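Local coordinates for protein fructose-bisphosphatase (PDB 1VDW) that probably hydrolyses the 1-phosphate of fructose 1,6-bisphosphate to give fructose 6-phosphate, as a magnesium-dependent homodimeric member of the inositol monophosphatase superfamily, at residues 53-58 / 81-86; 66-71 / 198-203; 104-109 / 224-229; 193-198 / 231-236. All blocks are in the same frame, centred on the assembly; numbering follows the deposited sequence. Where two conformers were deposited one is given.

Contact 1 (53-58 / 81-86); sequences IIISKF and VVVDPL
Val81, the first of three residues of 81-86 to meet the helix, lies against the ring of Phe58, on a strand that runs antiparallel to 53-58. Its CB stands over one ring face, nearer the rim than the centre, while CG1 comes 3.8 Å from Phe58 CD1 and CG2 reaches toward Phe58 CG. Phe58 in turn is backed by Trp6, Ile9 and Ile13 of helix 3-20. Two residues on, Val83 points the same way. Its CG1, held between the backbone N and the carbonyl carbon (chi1 60°), packs 3.9 Å from Ile55 CD1, and its CG2 faces the tip of Ile54. Asp84 turns its side chain from the helix toward the predicted magnesium site. At Pro85 the chain rounds a corner, and the proline ring crosses Ile54 CG2 about at right angles. Ile54 was modelled in two conformers, so the very short approaches it makes to Val83 and Pro85 are doubtful. The axes of 53-58 and 81-84 come within 9.9 Å, a usual layer spacing for helix on sheet. Apolar burial alone joins the two segments, with the acidic Asp84 of the metal site turned from the helix.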
loop_
_atom_site.group_PDB
_atom_site.type_symbol
_atom_site.label_atom_id
_atom_site.label_comp_id
_atom_site.label_asym_id
_atom_site.label_seq_id
_atom_site.Cartn_x
_atom_site.Cartn_y
_atom_site.Cartn_z
ATOM N N ILE A 53 -17.784 -17.638 -5.699
ATOM C CA ILE A 53 -17.715 -18.294 -4.401
ATOM C C ILE A 53 -18.469 -17.602 -3.272
ATOM O O ILE A 53 -19.114 -18.267 -2.459
ATOM C CB ILE A 53 -16.245 -18.501 -3.958
ATOM C CG1 ILE A 53 -15.525 -17.154 -3.872
ATOM C CG2 ILE A 53 -15.536 -19.424 -4.939
ATOM C CD1 ILE A 53 -14.081 -17.261 -3.420
ATOM N N ILE A 54 -18.415 -16.277 -3.224
ATOM C CA ILE A 54 -19.078 -15.554 -2.149
ATOM C C ILE A 54 -20.557 -15.245 -2.385
ATOM O O ILE A 54 -21.374 -15.403 -1.478
ATOM C CB ILE A 54 -18.322 -14.241 -1.835
ATOM C CG1 ILE A 54 -18.830 -13.651 -0.518
ATOM C CG2 ILE A 54 -18.500 -13.249 -2.973
ATOM C CD1 ILE A 54 -17.980 -12.517 0.008
ATOM N N ILE A 55 -20.909 -14.813 -3.589
ATOM C CA ILE A 55 -22.302 -14.495 -3.876
ATOM C C ILE A 55 -23.186 -15.731 -3.766
ATOM O O ILE A 55 -24.273 -15.677 -3.189
ATOM C CB ILE A 55 -22.458 -13.881 -5.282
ATOM C CG1 ILE A 55 -21.675 -12.567 -5.362
ATOM C CG2 ILE A 55 -23.931 -13.646 -5.589
ATOM C CD1 ILE A 55 -22.076 -11.541 -4.314
ATOM N N SER A 56 -22.715 -16.847 -4.312
ATOM C CA SER A 56 -23.477 -18.089 -4.261
ATOM C C SER A 56 -23.708 -18.488 -2.809
ATOM O O SER A 56 -24.789 -18.948 -2.441
ATOM C CB SER A 56 -22.722 -19.204 -4.988
ATOM O OG SER A 56 -21.483 -19.476 -4.359
ATOM N N LYS A 57 -22.685 -18.300 -1.986
ATOM C CA LYS A 57 -22.751 -18.634 -0.569
ATOM C C LYS A 57 -23.949 -17.976 0.111
ATOM O O LYS A 57 -24.756 -18.645 0.759
ATOM C CB LYS A 57 -21.458 -18.188 0.121
ATOM C CG LYS A 57 -21.364 -18.534 1.596
ATOM C CD LYS A 57 -21.170 -20.027 1.814
ATOM C CE LYS A 57 -20.836 -20.326 3.269
ATOM N NZ LYS A 57 -20.606 -21.778 3.512
ATOM N N PHE A 58 -24.071 -16.663 -0.047
ATOM C CA PHE A 58 -25.168 -15.926 0.566
ATOM C C PHE A 58 -26.500 -16.129 -0.142
ATOM O O PHE A 58 -27.551 -16.144 0.501
ATOM C CB PHE A 58 -24.815 -14.440 0.634
ATOM C CG PHE A 58 -23.685 -14.140 1.579
ATOM C CD1 PHE A 58 -23.846 -14.316 2.949
ATOM C CD2 PHE A 58 -22.450 -13.719 1.099
ATOM C CE1 PHE A 58 -22.794 -14.081 3.831
ATOM C CE2 PHE A 58 -21.389 -13.482 1.972
ATOM C CZ PHE A 58 -21.562 -13.664 3.342
ATOM N N VAL A 81 -27.066 -8.778 2.939
ATOM C CA VAL A 81 -25.617 -8.755 2.998
ATOM C C VAL A 81 -25.110 -7.805 1.911
ATOM O O VAL A 81 -25.521 -7.898 0.753
ATOM C CB VAL A 81 -25.032 -10.181 2.810
ATOM C CG1 VAL A 81 -25.617 -11.117 3.858
ATOM C CG2 VAL A 81 -25.319 -10.696 1.411
ATOM N N VAL A 82 -24.246 -6.873 2.309
ATOM C CA VAL A 82 -23.658 -5.880 1.404
ATOM C C VAL A 82 -22.196 -6.289 1.300
ATOM O O VAL A 82 -21.435 -6.168 2.264
ATOM C CB VAL A 82 -23.792 -4.464 1.997
ATOM C CG1 VAL A 82 -23.159 -3.438 1.073
ATOM C CG2 VAL A 82 -25.267 -4.141 2.210
ATOM N N VAL A 83 -21.802 -6.752 0.119
ATOM C CA VAL A 83 -20.463 -7.287 -0.052
ATOM C C VAL A 83 -19.625 -6.837 -1.240
ATOM O O VAL A 83 -20.138 -6.418 -2.277
ATOM C CB VAL A 83 -20.569 -8.841 -0.100
ATOM C CG1 VAL A 83 -21.446 -9.261 -1.265
ATOM C CG2 VAL A 83 -19.196 -9.469 -0.218
ATOM N N ASP A 84 -18.313 -6.916 -1.042
ATOM C CA ASP A 84 -17.333 -6.640 -2.079
ATOM C C ASP A 84 -16.499 -7.920 -2.049
ATOM O O ASP A 84 -15.668 -8.112 -1.161
ATOM C CB ASP A 84 -16.450 -5.438 -1.739
ATOM C CG ASP A 84 -15.506 -5.078 -2.876
ATOM O OD1 ASP A 84 -15.421 -5.871 -3.840
ATOM O OD2 ASP A 84 -14.850 -4.013 -2.815
ATOM N N PRO A 85 -16.730 -8.830 -3.007
ATOM C CA PRO A 85 -16.012 -10.108 -3.097
ATOM C C PRO A 85 -14.493 -9.975 -3.136
ATOM O O PRO A 85 -13.766 -10.829 -2.630
ATOM C CB PRO A 85 -16.567 -10.723 -4.381
ATOM C CG PRO A 85 -17.951 -10.160 -4.456
ATOM C CD PRO A 85 -17.735 -8.717 -4.080
ATOM N N LEU A 86 -14.018 -8.910 -3.766
ATOM C CA LEU A 86 -12.587 -8.670 -3.852
ATOM C C LEU A 86 -12.300 -7.197 -4.035
ATOM O O LEU A 86 -12.445 -6.646 -5.127
ATOM C CB LEU A 86 -11.952 -9.454 -5.007
ATOM C CG LEU A 86 -10.447 -9.216 -5.213
ATOM C CD1 LEU A 86 -9.660 -9.776 -4.036
ATOM C CD2 LEU A 86 -9.998 -9.869 -6.517
#

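Contact 2 (66-71 / 198-203); sequences VSEEIG and RPTDIA
Glu68 and Arg198 meet beside the predicted magnesium site of the inositol monophosphatase fold, where the end of strand 64-67 faces the first turn of helix 199-211. The tight part lies deeper. Thr200 pushes its methyl CG2 against the strand, 3.8 Å from Val66 CG1 and 3.6 Å from Val66 O, and Val82 of the next strand covers the threonine too. Toward the more open side the chemistry turns polar. Glu68 runs out extended, CG anti to the backbone N (chi1 -177°), and its OE1 forms a salt bridge with Arg198 NH1 at 2.9 Å. The carboxylate and guanidinium planes are 61° apart, so the pairing is a single-point grip, and Glu68 CG sits over one face of the guanidinium near its rim. Glu68 OE2 stands 4.1 Å from Asp201 OD1, two carboxylates that a metal would probably draw together with Asp84. A water lies among them, 2.7 Å from Thr200 OG1, 2.6 Å from Asp201 OD1 and a longer 3.3 Å from Glu68 OE2. Arg198, at the N-cap, donates its backbone N to Asp201 OD2 at 2.9 Å, meeting that oxygen on its anti side, 28° out of the carboxylate plane.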
loop_
_atom_site.group_PDB
_atom_site.type_symbol
_atom_site.label_atom_id
_atom_site.label_comp_id
_atom_site.label_asym_id
_atom_site.label_seq_id
_atom_site.Cartn_x
_atom_site.Cartn_y
_atom_site.Cartn_z
ATOM N N VAL A 66 -26.436 -7.609 -1.880
ATOM C CA VAL A 66 -26.114 -6.393 -2.606
ATOM C C VAL A 66 -24.629 -6.432 -2.937
ATOM O O VAL A 66 -23.786 -6.503 -2.043
ATOM C CB VAL A 66 -26.408 -5.126 -1.770
ATOM C CG1 VAL A 66 -26.116 -3.879 -2.596
ATOM C CG2 VAL A 66 -27.860 -5.127 -1.315
ATOM N N SER A 67 -24.318 -6.425 -4.227
ATOM C CA SER A 67 -22.935 -6.436 -4.686
ATOM C C SER A 67 -22.914 -5.558 -5.934
ATOM O O SER A 67 -23.878 -5.536 -6.698
ATOM C CB SER A 67 -22.488 -7.863 -5.016
ATOM O OG SER A 67 -21.073 -7.959 -5.056
ATOM N N GLU A 68 -21.820 -4.835 -6.138
ATOM C CA GLU A 68 -21.713 -3.925 -7.274
ATOM C C GLU A 68 -22.030 -4.514 -8.646
ATOM O O GLU A 68 -22.834 -3.950 -9.392
ATOM C CB GLU A 68 -20.320 -3.290 -7.305
ATOM C CG GLU A 68 -20.143 -2.262 -8.415
ATOM C CD GLU A 68 -18.880 -1.435 -8.261
ATOM O OE1 GLU A 68 -18.605 -0.602 -9.151
ATOM O OE2 GLU A 68 -18.165 -1.614 -7.251
ATOM N N GLU A 69 -21.413 -5.642 -8.978
ATOM C CA GLU A 69 -21.624 -6.262 -10.283
ATOM C C GLU A 69 -22.960 -6.978 -10.474
ATOM O O GLU A 69 -23.473 -7.047 -11.592
ATOM C CB GLU A 69 -20.479 -7.230 -10.586
ATOM C CG GLU A 69 -19.109 -6.569 -10.609
ATOM C CD GLU A 69 -19.046 -5.387 -11.561
ATOM O OE1 GLU A 69 -19.300 -5.577 -12.770
ATOM O OE2 GLU A 69 -18.742 -4.266 -11.099
ATOM N N ILE A 70 -23.524 -7.507 -9.394
ATOM C CA ILE A 70 -24.794 -8.221 -9.477
ATOM C C ILE A 70 -25.981 -7.341 -9.091
ATOM O O ILE A 70 -27.136 -7.689 -9.345
ATOM C CB ILE A 70 -24.768 -9.482 -8.580
ATOM C CG1 ILE A 70 -23.683 -10.438 -9.082
ATOM C CG2 ILE A 70 -26.122 -10.177 -8.593
ATOM C CD1 ILE A 70 -23.536 -11.697 -8.261
ATOM N N GLY A 71 -25.693 -6.192 -8.491
ATOM C CA GLY A 71 -26.755 -5.292 -8.086
ATOM C C GLY A 71 -27.375 -5.706 -6.766
ATOM O O GLY A 71 -26.681 -5.827 -5.757
ATOM N N ARG A 198 -18.847 3.041 -3.796
ATOM C CA ARG A 198 -20.222 2.557 -3.740
ATOM C C ARG A 198 -20.441 2.039 -2.321
ATOM O O ARG A 198 -19.479 1.754 -1.606
ATOM C CB ARG A 198 -20.431 1.421 -4.741
ATOM C CG ARG A 198 -20.059 1.782 -6.170
ATOM C CD ARG A 198 -20.961 2.870 -6.722
ATOM N NE ARG A 198 -21.876 2.357 -7.737
ATOM C CZ ARG A 198 -21.492 1.885 -8.920
ATOM N NH1 ARG A 198 -20.205 1.863 -9.243
ATOM N NH2 ARG A 198 -22.394 1.435 -9.782
ATOM N N PRO A 199 -21.706 1.913 -1.888
ATOM C CA PRO A 199 -21.968 1.416 -0.533
ATOM C C PRO A 199 -21.329 0.046 -0.295
ATOM O O PRO A 199 -20.896 -0.265 0.814
ATOM C CB PRO A 199 -23.493 1.364 -0.480
ATOM C CG PRO A 199 -23.890 2.500 -1.372
ATOM C CD PRO A 199 -22.959 2.323 -2.549
ATOM N N THR A 200 -21.271 -0.765 -1.346
ATOM C CA THR A 200 -20.684 -2.098 -1.259
ATOM C C THR A 200 -19.193 -2.057 -0.915
ATOM O O THR A 200 -18.662 -2.989 -0.298
ATOM C CB THR A 200 -20.876 -2.867 -2.584
ATOM O OG1 THR A 200 -20.465 -2.042 -3.683
ATOM C CG2 THR A 200 -22.339 -3.249 -2.767
ATOM N N ASP A 201 -18.521 -0.978 -1.307
ATOM C CA ASP A 201 -17.094 -0.829 -1.034
ATOM C C ASP A 201 -16.802 -0.510 0.423
ATOM O O ASP A 201 -15.810 -0.973 0.989
ATOM C CB ASP A 201 -16.488 0.319 -1.852
ATOM C CG ASP A 201 -16.485 0.057 -3.337
ATOM O OD1 ASP A 201 -16.149 -1.071 -3.750
ATOM O OD2 ASP A 201 -16.794 1.003 -4.097
ATOM N N ILE A 202 -17.680 0.278 1.031
ATOM C CA ILE A 202 -17.453 0.749 2.387
ATOM C C ILE A 202 -18.279 0.196 3.534
ATOM O O ILE A 202 -17.961 0.453 4.689
ATOM C CB ILE A 202 -17.609 2.283 2.443
ATOM C CG1 ILE A 202 -19.056 2.666 2.113
ATOM C CG2 ILE A 202 -16.660 2.942 1.448
ATOM C CD1 ILE A 202 -19.378 4.128 2.351
ATOM N N ALA A 203 -19.328 -0.558 3.235
ATOM C CA ALA A 203 -20.199 -1.055 4.289
ATOM C C ALA A 203 -19.503 -1.704 5.481
ATOM O O ALA A 203 -19.673 -1.266 6.616
ATOM C CB ALA A 203 -21.233 -2.008 3.700
HETATM O O HOH W 1 -17.953 -2.923 -4.257
#

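Contact 3 (104-109 / 224-229); sequences AIFHEK and VEITFS
Phe228 is wedged between Phe106 and Lys109, and its side chain is the one to follow. From CB, the first torsion sets CG beside the backbone N and anti to the carbonyl carbon (chi1 -60°), which carries the ring over toward segment 104-109. CG and both CD atoms lie beneath the lysine ammonium: NZ sits 3.5 Å from the ring centroid and 15° off its normal, a cation-pi contact, and CD1 also leans on Val82. Farther out, CE1 comes down on the face of Phe106, 3.7 Å from Phe106 CG, making an edge-to-face pair with the planes at 77°. CE2 stays under the lysine, although its modelled distance to Lys109 CD is too short to trust. At the tip, CZ meets the carbonyl oxygen Glu108 O at 3.3 Å, near the ring plane.

Lys109 reaches this position with a chain bent at two torsions. NZ has a weak hydrogen bond to Ile226 O, and that oxygen is also served by a water at 2.7 Å, which is itself weakly linked to Lys109. Ile226 CG2 fills in beside Phe106, 3.7 Å from its CZ. The backbone N of Phe228 gives its proton to a second water, 2.9 Å away.

So the loop leading to strand 234-239 lies across the end of strand 100-107. Phe106 and Phe228 both rest on strand 79-84, while Ile226 and Thr227 pack against helix 199-211, so the loop touches both the helix and the large sheet, which also pack on each other directly.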
loop_
_atom_site.group_PDB
_atom_site.type_symbol
_atom_site.label_atom_id
_atom_site.label_comp_id
_atom_site.label_asym_id
_atom_site.label_seq_id
_atom_site.Cartn_x
_atom_site.Cartn_y
_atom_site.Cartn_z
ATOM N N ALA A 104 -20.763 -7.054 5.019
ATOM C CA ALA A 104 -21.542 -6.424 6.083
ATOM C C ALA A 104 -22.917 -7.097 6.095
ATOM O O ALA A 104 -23.560 -7.231 5.052
ATOM C CB ALA A 104 -21.686 -4.934 5.829
ATOM N N ILE A 105 -23.342 -7.526 7.279
ATOM C CA ILE A 105 -24.622 -8.214 7.459
ATOM C C ILE A 105 -25.618 -7.328 8.183
ATOM O O ILE A 105 -25.333 -6.803 9.261
ATOM C CB ILE A 105 -24.456 -9.490 8.298
ATOM C CG1 ILE A 105 -23.300 -10.332 7.758
ATOM C CG2 ILE A 105 -25.756 -10.283 8.296
ATOM C CD1 ILE A 105 -23.528 -10.894 6.391
ATOM N N PHE A 106 -26.804 -7.189 7.605
ATOM C CA PHE A 106 -27.832 -6.347 8.201
ATOM C C PHE A 106 -29.084 -7.113 8.572
ATOM O O PHE A 106 -29.602 -7.897 7.774
ATOM C CB PHE A 106 -28.212 -5.231 7.227
ATOM C CG PHE A 106 -27.111 -4.244 6.986
ATOM C CD1 PHE A 106 -27.044 -3.070 7.727
ATOM C CD2 PHE A 106 -26.117 -4.499 6.042
ATOM C CE1 PHE A 106 -26.012 -2.165 7.533
ATOM C CE2 PHE A 106 -25.077 -3.595 5.842
ATOM C CZ PHE A 106 -25.026 -2.427 6.587
ATOM N N HIS A 107 -29.560 -6.884 9.788
ATOM C CA HIS A 107 -30.794 -7.496 10.217
ATOM C C HIS A 107 -31.789 -6.430 9.849
ATOM O O HIS A 107 -32.064 -5.543 10.648
ATOM C CB HIS A 107 -30.855 -7.733 11.720
ATOM C CG HIS A 107 -32.128 -8.407 12.128
ATOM N ND1 HIS A 107 -32.537 -8.529 13.442
ATOM C CD2 HIS A 107 -33.100 -8.963 11.372
ATOM C CE1 HIS A 107 -33.719 -9.134 13.463
ATOM N NE2 HIS A 107 -34.079 -9.404 12.232
ATOM N N GLU A 108 -32.291 -6.513 8.622
ATOM C CA GLU A 108 -33.218 -5.523 8.099
ATOM C C GLU A 108 -32.309 -4.338 7.856
ATOM O O GLU A 108 -31.243 -4.506 7.274
ATOM C CB GLU A 108 -34.299 -5.172 9.128
ATOM C CG GLU A 108 -35.235 -6.307 9.480
ATOM C CD GLU A 108 -36.214 -6.612 8.368
ATOM O OE1 GLU A 108 -36.555 -5.672 7.621
ATOM O OE2 GLU A 108 -36.652 -7.779 8.259
ATOM N N LYS A 109 -32.701 -3.157 8.325
ATOM C CA LYS A 109 -31.878 -1.965 8.131
ATOM C C LYS A 109 -30.815 -1.793 9.201
ATOM O O LYS A 109 -30.113 -0.783 9.240
ATOM C CB LYS A 109 -32.746 -0.708 8.074
ATOM C CG LYS A 109 -33.408 -0.506 6.728
ATOM C CD LYS A 109 -32.392 -0.614 5.600
ATOM C CE LYS A 109 -31.420 0.553 5.554
ATOM N NZ LYS A 109 -30.397 0.351 4.477
ATOM N N VAL A 224 -22.423 8.905 7.780
ATOM C CA VAL A 224 -22.671 8.141 6.570
ATOM C C VAL A 224 -23.711 7.062 6.847
ATOM O O VAL A 224 -23.657 6.387 7.871
ATOM C CB VAL A 224 -21.374 7.475 6.064
ATOM C CG1 VAL A 224 -21.674 6.572 4.873
ATOM C CG2 VAL A 224 -20.370 8.546 5.675
ATOM N N GLU A 225 -24.665 6.920 5.932
ATOM C CA GLU A 225 -25.708 5.912 6.065
ATOM C C GLU A 225 -25.520 4.865 4.979
ATOM O O GLU A 225 -25.569 5.179 3.791
ATOM C CB GLU A 225 -27.096 6.539 5.927
ATOM C CG GLU A 225 -27.455 7.524 7.024
ATOM C CD GLU A 225 -28.889 8.008 6.919
ATOM O OE1 GLU A 225 -29.255 8.562 5.861
ATOM O OE2 GLU A 225 -29.650 7.836 7.896
ATOM N N ILE A 226 -25.299 3.622 5.385
ATOM C CA ILE A 226 -25.113 2.548 4.422
ATOM C C ILE A 226 -26.465 2.151 3.848
ATOM O O ILE A 226 -27.349 1.697 4.574
ATOM C CB ILE A 226 -24.463 1.307 5.075
ATOM C CG1 ILE A 226 -23.086 1.675 5.637
ATOM C CG2 ILE A 226 -24.344 0.185 4.053
ATOM C CD1 ILE A 226 -22.127 2.240 4.605
ATOM N N THR A 227 -26.624 2.337 2.543
ATOM C CA THR A 227 -27.869 1.992 1.870
ATOM C C THR A 227 -27.669 0.697 1.098
ATOM O O THR A 227 -26.536 0.313 0.799
ATOM C CB THR A 227 -28.297 3.087 0.879
ATOM O OG1 THR A 227 -27.316 3.199 -0.158
ATOM C CG2 THR A 227 -28.438 4.424 1.588
ATOM N N PHE A 228 -28.766 0.022 0.773
ATOM C CA PHE A 228 -28.683 -1.229 0.035
ATOM C C PHE A 228 -28.672 -0.974 -1.464
ATOM O O PHE A 228 -29.514 -1.482 -2.206
ATOM C CB PHE A 228 -29.851 -2.145 0.408
ATOM C CG PHE A 228 -29.900 -2.495 1.867
ATOM C CD1 PHE A 228 -28.732 -2.790 2.565
ATOM C CD2 PHE A 228 -31.111 -2.547 2.543
ATOM C CE1 PHE A 228 -28.773 -3.130 3.914
ATOM C CE2 PHE A 228 -31.161 -2.887 3.891
ATOM C CZ PHE A 228 -29.991 -3.177 4.578
ATOM N N SER A 229 -27.703 -0.179 -1.900
ATOM C CA SER A 229 -27.549 0.161 -3.305
ATOM C C SER A 229 -26.144 -0.188 -3.774
ATOM O O SER A 229 -25.185 -0.118 -3.004
ATOM C CB SER A 229 -27.804 1.655 -3.518
ATOM O OG SER A 229 -27.555 2.025 -4.861
HETATM O O HOH W 2 -31.382 1.076 1.224
HETATM O O HOH W 3 -28.699 1.033 6.839
#

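Contact 4 (193-198 / 231-236); sequences IRNYLR and TEKVNI
The guanidinium of Arg198 has the ammonium of Lys233 over one face, 3.5 Å above the plane and above its centre; the opposite face is the one toward Glu68. Thr231 CA comes up in the plane at its edge, and Glu232 O also lies near the edge. The setting is the smaller mixed sheet of the inositol monophosphatase fold, where strands 189-193 and 234-239 run antiparallel. The like charges are close, with Arg198 NE 3.6 Å from Lys233 NZ, but Lys233 NZ donates to Thr231 O at 2.9 Å, in the carbonyl plane, and Arg198 has its salt bridge with Glu68, which probably eases the repulsion. On the far side of the contact, the Arg194 guanidinium has Tyr196 CD2 over one face, near the rim, and its NH2 pairs with Asp192.

After Ile193 the chain turns a corner at 194 and 195, and Asn235 braces it: its CG, beside the backbone N (chi1 -67°), puts OD1 2.7 Å from Asn195 N, which meets the oxygen on a lone pair. Beyond the corner the pairing is loose. A water bridges Tyr196 N and Val234 O. Val234 N does bond Leu197 O, at 2.8 Å, though from 35° out of the carbonyl plane. Beneath lies the apolar layer shared with Ile202 of the following helix, where Leu197 CD1 packs 4.1 Å from Ile236 CD1.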
loop_
_atom_site.group_PDB
_atom_site.type_symbol
_atom_site.label_atom_id
_atom_site.label_comp_id
_atom_site.label_asym_id
_atom_site.label_seq_id
_atom_site.Cartn_x
_atom_site.Cartn_y
_atom_site.Cartn_z
ATOM N N ILE A 193 -12.950 11.520 -1.567
ATOM C CA ILE A 193 -13.916 12.478 -2.084
ATOM C C ILE A 193 -13.987 12.463 -3.606
ATOM O O ILE A 193 -14.251 13.485 -4.242
ATOM C CB ILE A 193 -13.580 13.902 -1.574
ATOM C CG1 ILE A 193 -12.151 14.289 -1.969
ATOM C CG2 ILE A 193 -13.718 13.947 -0.058
ATOM C CD1 ILE A 193 -11.737 15.684 -1.511
ATOM N N ARG A 194 -13.772 11.285 -4.183
ATOM C CA ARG A 194 -13.798 11.101 -5.632
ATOM C C ARG A 194 -15.196 10.933 -6.226
ATOM O O ARG A 194 -15.342 10.941 -7.450
ATOM C CB ARG A 194 -12.994 9.858 -6.022
ATOM C CG ARG A 194 -11.518 9.882 -5.686
ATOM C CD ARG A 194 -10.897 8.540 -6.043
ATOM N NE ARG A 194 -11.380 7.464 -5.182
ATOM C CZ ARG A 194 -11.131 6.173 -5.385
ATOM N NH1 ARG A 194 -10.408 5.789 -6.429
ATOM N NH2 ARG A 194 -11.584 5.264 -4.533
ATOM N N ASN A 195 -16.207 10.764 -5.376
ATOM C CA ASN A 195 -17.571 10.525 -5.849
ATOM C C ASN A 195 -17.490 9.252 -6.696
ATOM O O ASN A 195 -18.154 9.119 -7.725
ATOM C CB ASN A 195 -18.063 11.700 -6.704
ATOM C CG ASN A 195 -19.565 11.696 -6.883
ATOM O OD1 ASN A 195 -20.316 11.722 -5.907
ATOM N ND2 ASN A 195 -20.015 11.668 -8.132
ATOM N N TYR A 196 -16.670 8.313 -6.225
ATOM C CA TYR A 196 -16.396 7.051 -6.909
ATOM C C TYR A 196 -16.838 5.792 -6.157
ATOM O O TYR A 196 -17.273 4.817 -6.767
ATOM C CB TYR A 196 -14.890 6.979 -7.176
ATOM C CG TYR A 196 -14.381 5.681 -7.762
ATOM C CD1 TYR A 196 -14.475 5.424 -9.129
ATOM C CD2 TYR A 196 -13.768 4.726 -6.951
ATOM C CE1 TYR A 196 -13.965 4.247 -9.677
ATOM C CE2 TYR A 196 -13.256 3.551 -7.487
ATOM C CZ TYR A 196 -13.354 3.318 -8.849
ATOM O OH TYR A 196 -12.827 2.163 -9.382
ATOM N N LEU A 197 -16.705 5.805 -4.836
ATOM C CA LEU A 197 -17.065 4.651 -4.018
ATOM C C LEU A 197 -18.545 4.312 -4.042
ATOM O O LEU A 197 -19.387 5.174 -4.275
ATOM C CB LEU A 197 -16.642 4.888 -2.567
ATOM C CG LEU A 197 -15.148 5.056 -2.286
ATOM C CD1 LEU A 197 -14.955 5.459 -0.833
ATOM C CD2 LEU A 197 -14.414 3.763 -2.590
ATOM N N ARG A 198 -18.847 3.041 -3.796
ATOM C CA ARG A 198 -20.222 2.557 -3.740
ATOM C C ARG A 198 -20.441 2.039 -2.321
ATOM O O ARG A 198 -19.479 1.754 -1.606
ATOM C CB ARG A 198 -20.431 1.421 -4.741
ATOM C CG ARG A 198 -20.059 1.782 -6.170
ATOM C CD ARG A 198 -20.961 2.870 -6.722
ATOM N NE ARG A 198 -21.876 2.357 -7.737
ATOM C CZ ARG A 198 -21.492 1.885 -8.920
ATOM N NH1 ARG A 198 -20.205 1.863 -9.243
ATOM N NH2 ARG A 198 -22.394 1.435 -9.782
ATOM N N THR A 231 -25.173 1.134 -6.828
ATOM C CA THR A 231 -24.924 2.184 -7.811
ATOM C C THR A 231 -24.712 3.569 -7.198
ATOM O O THR A 231 -24.082 4.435 -7.807
ATOM C CB THR A 231 -26.088 2.274 -8.814
ATOM O OG1 THR A 231 -27.307 2.539 -8.111
ATOM C CG2 THR A 231 -26.226 0.968 -9.582
ATOM N N GLU A 232 -25.246 3.779 -6.000
ATOM C CA GLU A 232 -25.109 5.058 -5.312
ATOM C C GLU A 232 -23.639 5.415 -5.079
ATOM O O GLU A 232 -22.869 4.599 -4.571
ATOM C CB GLU A 232 -25.851 5.003 -3.974
ATOM C CG GLU A 232 -25.609 6.194 -3.064
ATOM C CD GLU A 232 -26.393 6.097 -1.769
ATOM O OE1 GLU A 232 -26.126 6.898 -0.846
ATOM O OE2 GLU A 232 -27.279 5.222 -1.673
ATOM N N LYS A 233 -23.255 6.632 -5.452
ATOM C CA LYS A 233 -21.877 7.086 -5.267
ATOM C C LYS A 233 -21.750 7.702 -3.883
ATOM O O LYS A 233 -22.618 8.461 -3.454
ATOM C CB LYS A 233 -21.503 8.120 -6.331
ATOM C CG LYS A 233 -21.571 7.602 -7.757
ATOM C CD LYS A 233 -20.593 6.461 -7.982
ATOM C CE LYS A 233 -20.707 5.906 -9.394
ATOM N NZ LYS A 233 -22.063 5.347 -9.663
ATOM N N VAL A 234 -20.669 7.381 -3.183
ATOM C CA VAL A 234 -20.475 7.909 -1.844
ATOM C C VAL A 234 -19.077 8.461 -1.598
ATOM O O VAL A 234 -18.092 7.999 -2.180
ATOM C CB VAL A 234 -20.770 6.818 -0.778
ATOM C CG1 VAL A 234 -19.860 5.623 -0.994
ATOM C CG2 VAL A 234 -20.586 7.385 0.621
ATOM N N ASN A 235 -19.012 9.468 -0.737
ATOM C CA ASN A 235 -17.758 10.095 -0.342
ATOM C C ASN A 235 -17.673 9.928 1.160
ATOM O O ASN A 235 -18.683 10.028 1.859
ATOM C CB ASN A 235 -17.759 11.582 -0.680
ATOM C CG ASN A 235 -17.772 11.835 -2.162
ATOM O OD1 ASN A 235 -16.866 11.421 -2.881
ATOM N ND2 ASN A 235 -18.808 12.519 -2.634
ATOM N N ILE A 236 -16.476 9.671 1.665
ATOM C CA ILE A 236 -16.330 9.501 3.094
ATOM C C ILE A 236 -15.159 10.251 3.704
ATOM O O ILE A 236 -14.105 10.429 3.084
ATOM C CB ILE A 236 -16.177 8.014 3.475
ATOM C CG1 ILE A 236 -14.932 7.432 2.801
ATOM C CG2 ILE A 236 -17.430 7.242 3.080
ATOM C CD1 ILE A 236 -14.614 6.005 3.224
HETATM O O HOH W 4 -15.545 8.258 -3.628
#

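Contact 1 is the buried one, wholly apolar, on the helix 45-60 side of strand 79-84; contact 2 is partly buried, and contacts 3 and 4 lie at the surface. Contacts 1, 2 and 3 reach the same large sheet: strand 64-67 and strand 100-107 flank strand 79-84, and Val82 touches Phe106 and Phe228 on the side turned from contact 1. Contact 4 belongs to the smaller sheet and shares Arg198 with contact 2, while Ile202 of helix 199-211 packs on its strand. Chemistry follows place: aliphatic and aromatic in 53-58/81-86, salt bridge, carboxylates and water in 66-71/198-203, ring and ammonium in 104-109/224-229, backbone, amide and close-set cations in 193-198/231-236.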